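Local coordinates for alanine racemase (Oenococcus oeni PSU-1, PDB 3HUR), which belongs to the alanine racemase family, combining an N-terminal parallel beta-alpha barrel of the TIM type with a C-terminal domain built largely of beta strands, at residues 23-28 with 243-248; 30-35 with 221-226; 164-169 with 201-206. All coordinates share one frame; numbering follows the deposited sequence.

How the interactions relate
Interaction 2 and interaction 3 both belong to the parallel barrel and are buried. Residues 30-35 and 221-226 join the first and last strands of the barrel in an apolar seam with backbone hydrogen bonds. Residues 164-169 and 201-206 meet where two other strands run out into loops, and there an ordered water and an asparagine side chain take over from strand pairing. The two contacts touch each other and one sulfate. Interaction 1 is only partly buried and lies on the outside of the barrel: it has no hydrogen bond across it and rests on leucine and isoleucine packing and on E25 laid along the H246 backbone. Helix 16-30 links it to interaction 2, I26 also packing on I223.

Interaction 1: residues 23-28 with 243-248; sequences LQEIRE and PNLHLE
E25 and I26 of helix 16-30, which packs against the outside of the parallel barrel, meet L245, H246 and L247 in the connection that leads from the last barrel strand to strand 251-263 of the C-terminal sheet. The connection passes the helix in an irregular, largely extended form, and no hydrogen bond joins the two segments. I26 and L245 carry the apolar part. Both run out with their first branch opposite the backbone N (chi1 -158° for I26 CG1 and -178° for L245 CG), which brings their methyl ends together, and I26 CD1 lies 4.0 Å from L245 CD1 and equally far from CD2, touching both leucine branches. L247 adds a second apolar touch nearer the base of E25, where its CD2 approaches E25 CB at 4.2 Å. Beyond CB the glutamate bends at chi2 (-75°) and lays its chain along the backbone of H246: CG is 3.9 Å from H246 O, and OE1 comes to 3.6 Å from H246 N. The imidazole of H246 turns away from the helix, and N244 O sits 3.5 Å above the centre of one face. Farther along the connection, E248 N is hydrogen-bonded to N22 OD1 of the same helix, and L245 also touches W29. On the helix's inner side L23 packs on P225 and on A37 of strand 34-38, R27 on V35, and I26 also reaches I223.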
loop_
_atom_site.group_PDB
_atom_site.type_symbol
_atom_site.label_atom_id
_atom_site.label_comp_id
_atom_site.label_asym_id
_atom_site.label_seq_id
_atom_site.Cartn_x
_atom_site.Cartn_y
_atom_site.Cartn_z
ATOM N N LEU A 23 12.256 -28.719 -17.847
ATOM C CA LEU A 23 13.224 -28.578 -18.949
ATOM C C LEU A 23 13.142 -29.802 -19.852
ATOM O O LEU A 23 13.126 -29.682 -21.064
ATOM C CB LEU A 23 14.657 -28.378 -18.459
ATOM C CG LEU A 23 15.016 -26.978 -17.953
ATOM C CD1 LEU A 23 16.549 -26.785 -17.890
ATOM C CD2 LEU A 23 14.379 -25.926 -18.806
ATOM N N GLN A 24 13.078 -30.974 -19.238
ATOM C CA GLN A 24 12.848 -32.209 -19.960
ATOM C C GLN A 24 11.560 -32.202 -20.847
ATOM O O GLN A 24 11.611 -32.632 -21.988
ATOM C CB GLN A 24 12.864 -33.389 -18.977
ATOM C CG GLN A 24 14.306 -33.740 -18.460
ATOM C CD GLN A 24 14.328 -34.478 -17.082
ATOM O OE1 GLN A 24 13.279 -34.712 -16.445
ATOM N NE2 GLN A 24 15.528 -34.824 -16.625
ATOM N N GLU A 25 10.427 -31.714 -20.341
ATOM C CA GLU A 25 9.173 -31.704 -21.101
ATOM C C GLU A 25 9.261 -30.848 -22.301
ATOM O O GLU A 25 8.808 -31.232 -23.380
ATOM C CB GLU A 25 8.004 -31.150 -20.296
ATOM C CG GLU A 25 7.441 -32.107 -19.297
ATOM C CD GLU A 25 6.616 -33.180 -19.934
ATOM O OE1 GLU A 25 5.630 -32.856 -20.655
ATOM O OE2 GLU A 25 6.955 -34.345 -19.679
ATOM N N ILE A 26 9.800 -29.657 -22.104
ATOM C CA ILE A 26 9.792 -28.688 -23.167
ATOM C C ILE A 26 10.834 -29.048 -24.244
ATOM O O ILE A 26 10.763 -28.550 -25.379
ATOM C CB ILE A 26 9.953 -27.249 -22.632
ATOM C CG1 ILE A 26 9.404 -26.256 -23.644
ATOM C CG2 ILE A 26 11.407 -26.925 -22.324
ATOM C CD1 ILE A 26 7.901 -26.342 -23.858
ATOM N N ARG A 27 11.801 -29.890 -23.875
ATOM C CA ARG A 27 12.739 -30.477 -24.836
ATOM C C ARG A 27 11.954 -31.411 -25.782
ATOM O O ARG A 27 12.079 -31.315 -26.985
ATOM C CB ARG A 27 13.842 -31.270 -24.137
ATOM C CG ARG A 27 15.054 -31.560 -25.021
ATOM C CD ARG A 27 16.058 -32.507 -24.346
ATOM N NE ARG A 27 17.435 -32.082 -24.613
ATOM C CZ ARG A 27 18.227 -31.431 -23.758
ATOM N NH1 ARG A 27 17.810 -31.125 -22.532
ATOM N NH2 ARG A 27 19.456 -31.087 -24.127
ATOM N N GLU A 28 11.144 -32.290 -25.200
ATOM C CA GLU A 28 10.378 -33.256 -25.963
ATOM C C GLU A 28 9.290 -32.578 -26.758
ATOM O O GLU A 28 8.900 -33.083 -27.788
ATOM C CB GLU A 28 9.718 -34.316 -25.053
ATOM C CG GLU A 28 10.695 -35.155 -24.230
ATOM C CD GLU A 28 9.999 -35.937 -23.085
ATOM O OE1 GLU A 28 8.910 -36.522 -23.351
ATOM O OE2 GLU A 28 10.544 -35.973 -21.937
ATOM N N PRO A 243 -3.016 -28.442 -23.357
ATOM C CA PRO A 243 -3.327 -29.567 -22.460
ATOM C C PRO A 243 -2.293 -30.703 -22.490
ATOM O O PRO A 243 -2.082 -31.369 -21.462
ATOM C CB PRO A 243 -4.664 -30.086 -22.988
ATOM C CG PRO A 243 -5.268 -28.966 -23.722
ATOM C CD PRO A 243 -4.151 -28.115 -24.245
ATOM N N ASN A 244 -1.667 -30.942 -23.647
ATOM C CA ASN A 244 -0.708 -32.053 -23.771
ATOM C C ASN A 244 0.655 -31.779 -23.169
ATOM O O ASN A 244 1.428 -32.708 -22.991
ATOM C CB ASN A 244 -0.487 -32.436 -25.235
ATOM C CG ASN A 244 -1.730 -32.975 -25.884
ATOM O OD1 ASN A 244 -2.351 -33.909 -25.382
ATOM N ND2 ASN A 244 -2.098 -32.388 -27.025
ATOM N N LEU A 245 0.974 -30.511 -22.928
ATOM C CA LEU A 245 2.236 -30.146 -22.294
ATOM C C LEU A 245 1.984 -30.093 -20.807
ATOM O O LEU A 245 1.066 -29.405 -20.349
ATOM C CB LEU A 245 2.670 -28.779 -22.762
ATOM C CG LEU A 245 3.999 -28.270 -22.239
ATOM C CD1 LEU A 245 5.127 -29.054 -22.869
ATOM C CD2 LEU A 245 4.100 -26.806 -22.572
ATOM N N HIS A 246 2.787 -30.809 -20.037
ATOM C CA HIS A 246 2.525 -30.889 -18.601
ATOM C C HIS A 246 3.632 -30.253 -17.796
ATOM O O HIS A 246 4.442 -30.927 -17.163
ATOM C CB HIS A 246 2.267 -32.343 -18.192
ATOM C CG HIS A 246 1.197 -32.999 -19.010
ATOM N ND1 HIS A 246 1.322 -34.277 -19.526
ATOM C CD2 HIS A 246 -0.003 -32.532 -19.436
ATOM C CE1 HIS A 246 0.235 -34.574 -20.220
ATOM N NE2 HIS A 246 -0.585 -33.534 -20.179
ATOM N N LEU A 247 3.660 -28.935 -17.840
ATOM C CA LEU A 247 4.583 -28.198 -17.014
ATOM C C LEU A 247 4.087 -28.275 -15.569
ATOM O O LEU A 247 2.901 -28.163 -15.307
ATOM C CB LEU A 247 4.727 -26.755 -17.506
ATOM C CG LEU A 247 5.535 -26.623 -18.822
ATOM C CD1 LEU A 247 5.848 -25.160 -19.197
ATOM C CD2 LEU A 247 6.838 -27.425 -18.794
ATOM N N GLU A 248 4.991 -28.531 -14.639
ATOM C CA GLU A 248 4.648 -28.535 -13.197
ATOM C C GLU A 248 4.945 -27.151 -12.600
ATOM O O GLU A 248 5.993 -26.583 -12.875
ATOM C CB GLU A 248 5.472 -29.623 -12.479
ATOM C CG GLU A 248 4.912 -31.045 -12.607
ATOM C CD GLU A 248 5.967 -32.170 -12.444
ATOM O OE1 GLU A 248 7.085 -31.928 -11.938
ATOM O OE2 GLU A 248 5.668 -33.337 -12.824
#

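Interaction 2: residues 30-35 with 221-226; sequences TKAKKV and AAIRPG. With SO4 (sulfate ion), chain B.
A221 O receives two backbone amides, K34 N at 3.0 Å in a nearly straight bond (172° at the hydrogen) and K33 N at 3.2 Å with a more bent one (142°). K34, which donates through its N, accepts through its O from I223 N, two residues beyond A221, at 3.3 Å. The side chain of I223 packs against 30-35 through all its branches. Its CG1 stands between the backbone N and the carbonyl carbon (chi1 67°), where it meets V35 CG2 at 3.8 Å, while CG2 packs on A32 CB and CD1 reaches T30 OG1 at 3.6 Å. V35 turns its other methyl, CG1, to P225 CG at 3.9 Å, the two side chains crossing at about a right angle. These are parallel strands, K34 beside A222 and V35 beside I223, and their pairing closes the eight-stranded barrel between its first and last members. I223 and V35 share one face of the sheet with helix 16-30 over them, I26 and R27 being their neighbours there. The hydroxyl of T30 is hydrogen-bonded to I26 O. On the other edge of strand 222-223, S202 OG is bonded to A222 O and to R224 NE. G226 N gives a weak bond to sulfate O4.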
loop_
_atom_site.group_PDB
_atom_site.type_symbol
_atom_site.label_atom_id
_atom_site.label_comp_id
_atom_site.label_asym_id
_atom_site.label_seq_id
_atom_site.Cartn_x
_atom_site.Cartn_y
_atom_site.Cartn_z
ATOM N N THR A 30 9.368 -29.716 -28.205
ATOM C CA THR A 30 9.909 -28.935 -29.312
ATOM C C THR A 30 10.941 -29.749 -30.118
ATOM O O THR A 30 11.533 -29.245 -31.068
ATOM C CB THR A 30 10.530 -27.597 -28.792
ATOM O OG1 THR A 30 11.750 -27.848 -28.077
ATOM C CG2 THR A 30 9.544 -26.857 -27.882
ATOM N N LYS A 31 11.141 -31.008 -29.734
ATOM C CA LYS A 31 12.217 -31.830 -30.264
ATOM C C LYS A 31 13.522 -31.050 -30.357
ATOM O O LYS A 31 14.109 -30.909 -31.417
ATOM C CB LYS A 31 11.797 -32.407 -31.633
ATOM C CG LYS A 31 11.363 -33.874 -31.586
ATOM C CD LYS A 31 9.927 -34.116 -31.066
ATOM C CE LYS A 31 9.550 -35.658 -31.170
ATOM N NZ LYS A 31 8.487 -36.155 -30.203
ATOM N N ALA A 32 13.990 -30.541 -29.232
ATOM C CA ALA A 32 15.128 -29.647 -29.228
ATOM C C ALA A 32 16.397 -30.435 -29.020
ATOM O O ALA A 32 16.376 -31.494 -28.396
ATOM C CB ALA A 32 14.964 -28.650 -28.148
ATOM N N LYS A 33 17.509 -29.913 -29.530
ATOM C CA LYS A 33 18.784 -30.618 -29.417
ATOM C C LYS A 33 19.497 -30.106 -28.185
ATOM O O LYS A 33 19.789 -30.860 -27.272
ATOM C CB LYS A 33 19.646 -30.456 -30.701
ATOM C CG LYS A 33 19.133 -31.322 -31.945
ATOM C CD LYS A 33 18.579 -32.760 -31.508
ATOM C CE LYS A 33 18.363 -33.762 -32.687
ATOM N NZ LYS A 33 17.594 -33.165 -33.845
ATOM N N LYS A 34 19.719 -28.801 -28.167
ATOM C CA LYS A 34 20.312 -28.122 -27.062
ATOM C C LYS A 34 19.227 -27.374 -26.254
ATOM O O LYS A 34 18.275 -26.873 -26.817
ATOM C CB LYS A 34 21.322 -27.143 -27.629
ATOM C CG LYS A 34 22.470 -27.800 -28.420
ATOM C CD LYS A 34 23.761 -27.827 -27.589
ATOM C CE LYS A 34 24.881 -28.732 -28.172
ATOM N NZ LYS A 34 25.587 -29.456 -27.031
ATOM N N VAL A 35 19.351 -27.335 -24.927
ATOM C CA VAL A 35 18.494 -26.489 -24.074
ATOM C C VAL A 35 19.379 -25.557 -23.263
ATOM O O VAL A 35 20.245 -26.032 -22.546
ATOM C CB VAL A 35 17.620 -27.304 -23.142
ATOM C CG1 VAL A 35 16.908 -26.400 -22.131
ATOM C CG2 VAL A 35 16.633 -28.065 -23.935
ATOM N N ALA A 221 16.608 -25.839 -32.731
ATOM C CA ALA A 221 17.960 -26.353 -32.578
ATOM C C ALA A 221 18.421 -26.133 -31.111
ATOM O O ALA A 221 18.751 -27.097 -30.407
ATOM C CB ALA A 221 18.905 -25.679 -33.584
ATOM N N ALA A 222 18.401 -24.866 -30.678
ATOM C CA ALA A 222 18.705 -24.473 -29.296
ATOM C C ALA A 222 17.589 -23.577 -28.776
ATOM O O ALA A 222 17.459 -22.397 -29.186
ATOM C CB ALA A 222 20.020 -23.737 -29.210
ATOM N N ILE A 223 16.790 -24.155 -27.882
ATOM C CA ILE A 223 15.745 -23.422 -27.195
ATOM C C ILE A 223 16.265 -22.732 -25.916
ATOM O O ILE A 223 17.282 -23.127 -25.355
ATOM C CB ILE A 223 14.532 -24.308 -26.910
ATOM C CG1 ILE A 223 14.833 -25.422 -25.906
ATOM C CG2 ILE A 223 13.997 -24.892 -28.218
ATOM C CD1 ILE A 223 13.533 -26.185 -25.437
ATOM N N ARG A 224 15.564 -21.669 -25.518
ATOM C CA ARG A 224 15.959 -20.770 -24.427
ATOM C C ARG A 224 14.845 -20.568 -23.417
ATOM O O ARG A 224 14.369 -19.470 -23.240
ATOM C CB ARG A 224 16.334 -19.426 -25.012
ATOM C CG ARG A 224 17.681 -19.441 -25.631
ATOM C CD ARG A 224 18.073 -18.024 -26.012
ATOM N NE ARG A 224 17.692 -17.933 -27.398
ATOM C CZ ARG A 224 16.984 -16.989 -27.984
ATOM N NH1 ARG A 224 16.603 -15.879 -27.396
ATOM N NH2 ARG A 224 16.725 -17.181 -29.244
ATOM N N PRO A 225 14.397 -21.636 -22.764
ATOM C CA PRO A 225 13.313 -21.499 -21.797
ATOM C C PRO A 225 13.731 -20.717 -20.560
ATOM O O PRO A 225 14.743 -21.021 -19.965
ATOM C CB PRO A 225 13.001 -22.933 -21.432
ATOM C CG PRO A 225 14.189 -23.669 -21.778
ATOM C CD PRO A 225 14.773 -23.036 -22.935
ATOM N N GLY A 226 12.972 -19.676 -20.244
ATOM C CA GLY A 226 13.193 -18.833 -19.048
ATOM C C GLY A 226 12.013 -18.934 -18.104
ATOM O O GLY A 226 11.913 -19.873 -17.349
HETATM S S SO4 B . 11.526 -15.988 -21.701
HETATM O O1 SO4 B . 10.986 -15.616 -20.418
HETATM O O2 SO4 B . 10.846 -15.364 -22.806
HETATM O O3 SO4 B . 12.860 -15.473 -21.795
HETATM O O4 SO4 B . 11.350 -17.432 -21.730
#

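Interaction 3: residues 164-169 with 201-206; sequences THFATA and FSMANS. With SO4 (sulfate ion), chain B.
The phenyl ring of F166 presents its edge to M203, whose terminal methyl CE lies in the ring plane, 3.9 Å from CZ; a bend at chi3 (77°) swings that methyl round to the ring. The same ring stacks with F180 of helix 174-191, while M203 also touches W187. T164 N gives a bond of 3.1 Å to S202 O, almost in line with that carbonyl, and continues the pairing of strands 157-163 and 201-202 past the end of strand 157-163. Here the TIM-type barrel passes into its strand-to-helix loops, and the two segments part around water 1. That water donates to M203 O at 2.8 Å and accepts from F166 N and N205 N. T164 O lies 3.3 Å from M203 O, also an acceptor, and is hydrogen-bonded to R224 NH2. N205 is the N-cap of helix 206-211, its side chain capping a backbone N in the first turn; OD1 is also hydrogen-bonded to T208 OG1. With CG between the backbone N and the carbonyl carbon (chi1 66°), its amide reaches across, ND2 giving a weak bond of 3.2 Å to F166 O and lying at the edge of the H165 ring, 3.8 Å from ND1. S206 N makes a weak bond of 3.1 Å to O4 of a sulfate, probably from the crystallisation liquor.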
loop_
_atom_site.group_PDB
_atom_site.type_symbol
_atom_site.label_atom_id
_atom_site.label_comp_id
_atom_site.label_asym_id
_atom_site.label_seq_id
_atom_site.Cartn_x
_atom_site.Cartn_y
_atom_site.Cartn_z
ATOM N N THR A 164 17.639 -14.931 -32.231
ATOM C CA THR A 164 16.641 -13.865 -32.125
ATOM C C THR A 164 15.538 -14.334 -31.184
ATOM O O THR A 164 15.533 -15.475 -30.740
ATOM C CB THR A 164 15.978 -13.614 -33.511
ATOM O OG1 THR A 164 15.309 -12.347 -33.539
ATOM C CG2 THR A 164 14.963 -14.724 -33.851
ATOM N N HIS A 165 14.541 -13.504 -30.943
ATOM C CA HIS A 165 13.301 -14.042 -30.332
ATOM C C HIS A 165 12.150 -13.171 -30.736
ATOM O O HIS A 165 12.344 -11.992 -31.089
ATOM C CB HIS A 165 13.361 -13.984 -28.803
ATOM C CG HIS A 165 13.340 -12.583 -28.291
ATOM N ND1 HIS A 165 12.228 -12.033 -27.702
ATOM C CD2 HIS A 165 14.250 -11.585 -28.409
ATOM C CE1 HIS A 165 12.476 -10.762 -27.424
ATOM N NE2 HIS A 165 13.690 -10.464 -27.857
ATOM N N PHE A 166 10.967 -13.739 -30.562
ATOM C CA PHE A 166 9.723 -13.163 -30.995
ATOM C C PHE A 166 9.024 -12.488 -29.821
ATOM O O PHE A 166 8.704 -13.127 -28.858
ATOM C CB PHE A 166 8.846 -14.277 -31.614
ATOM C CG PHE A 166 9.485 -14.907 -32.834
ATOM C CD1 PHE A 166 9.411 -14.284 -34.083
ATOM C CD2 PHE A 166 10.228 -16.067 -32.736
ATOM C CE1 PHE A 166 10.063 -14.824 -35.206
ATOM C CE2 PHE A 166 10.849 -16.616 -33.859
ATOM C CZ PHE A 166 10.756 -15.990 -35.097
ATOM N N ALA A 167 8.786 -11.188 -29.933
ATOM C CA ALA A 167 8.102 -10.423 -28.916
ATOM C C ALA A 167 6.650 -10.795 -28.699
ATOM O O ALA A 167 6.136 -10.625 -27.598
ATOM C CB ALA A 167 8.186 -8.971 -29.239
ATOM N N THR A 168 5.950 -11.288 -29.704
ATOM C CA THR A 168 4.517 -11.391 -29.541
ATOM C C THR A 168 4.031 -12.831 -29.549
ATOM O O THR A 168 2.839 -13.109 -29.750
ATOM C CB THR A 168 3.788 -10.530 -30.585
ATOM O OG1 THR A 168 4.161 -10.969 -31.884
ATOM C CG2 THR A 168 4.144 -9.007 -30.401
ATOM N N ALA A 169 4.938 -13.753 -29.273
ATOM C CA ALA A 169 4.553 -15.146 -29.128
ATOM C C ALA A 169 3.647 -15.357 -27.896
ATOM O O ALA A 169 2.805 -16.238 -27.920
ATOM C CB ALA A 169 5.799 -16.035 -29.058
ATOM N N PHE A 201 21.463 -22.054 -34.785
ATOM C CA PHE A 201 20.322 -21.176 -34.743
ATOM C C PHE A 201 19.580 -21.315 -33.431
ATOM O O PHE A 201 19.334 -22.405 -32.965
ATOM C CB PHE A 201 19.381 -21.433 -35.919
ATOM C CG PHE A 201 19.895 -20.922 -37.259
ATOM C CD1 PHE A 201 20.673 -19.773 -37.350
ATOM C CD2 PHE A 201 19.565 -21.597 -38.429
ATOM C CE1 PHE A 201 21.131 -19.320 -38.579
ATOM C CE2 PHE A 201 20.010 -21.152 -39.682
ATOM C CZ PHE A 201 20.795 -20.017 -39.755
ATOM N N SER A 202 19.232 -20.201 -32.817
ATOM C CA SER A 202 18.376 -20.247 -31.658
ATOM C C SER A 202 17.294 -19.235 -31.818
ATOM O O SER A 202 17.569 -18.040 -31.863
ATOM C CB SER A 202 19.137 -19.957 -30.347
ATOM O OG SER A 202 18.233 -20.025 -29.249
ATOM N N MET A 203 16.061 -19.722 -31.824
ATOM C CA MET A 203 14.935 -18.886 -32.161
ATOM C C MET A 203 13.896 -18.761 -31.052
ATOM O O MET A 203 13.210 -17.742 -31.006
ATOM C CB MET A 203 14.258 -19.433 -33.475
ATOM C CG MET A 203 15.144 -19.237 -34.749
ATOM S SD MET A 203 14.449 -19.757 -36.340
ATOM C CE MET A 203 13.364 -18.424 -36.641
ATOM N N ALA A 204 13.777 -19.782 -30.188
ATOM C CA ALA A 204 12.591 -19.977 -29.341
ATOM C C ALA A 204 12.762 -19.575 -27.875
ATOM O O ALA A 204 13.459 -20.262 -27.111
ATOM C CB ALA A 204 12.174 -21.413 -29.407
ATOM N N ASN A 205 12.084 -18.492 -27.478
ATOM C CA ASN A 205 11.886 -18.166 -26.042
ATOM C C ASN A 205 10.777 -19.041 -25.522
ATOM O O ASN A 205 10.387 -19.988 -26.196
ATOM C CB ASN A 205 11.572 -16.689 -25.826
ATOM C CG ASN A 205 10.244 -16.279 -26.430
ATOM O OD1 ASN A 205 9.404 -17.127 -26.788
ATOM N ND2 ASN A 205 10.039 -14.964 -26.550
ATOM N N SER A 206 10.296 -18.765 -24.306
ATOM C CA SER A 206 9.353 -19.667 -23.636
ATOM C C SER A 206 8.068 -19.789 -24.420
ATOM O O SER A 206 7.486 -20.862 -24.547
ATOM C CB SER A 206 9.016 -19.161 -22.214
ATOM O OG SER A 206 9.990 -19.514 -21.229
HETATM S S SO4 B . 11.526 -15.988 -21.701
HETATM O O1 SO4 B . 10.986 -15.616 -20.418
HETATM O O2 SO4 B . 10.846 -15.364 -22.806
HETATM O O3 SO4 B . 12.860 -15.473 -21.795
HETATM O O4 SO4 B . 11.350 -17.432 -21.730
HETATM O O HOH W 1 11.322 -16.560 -29.306
#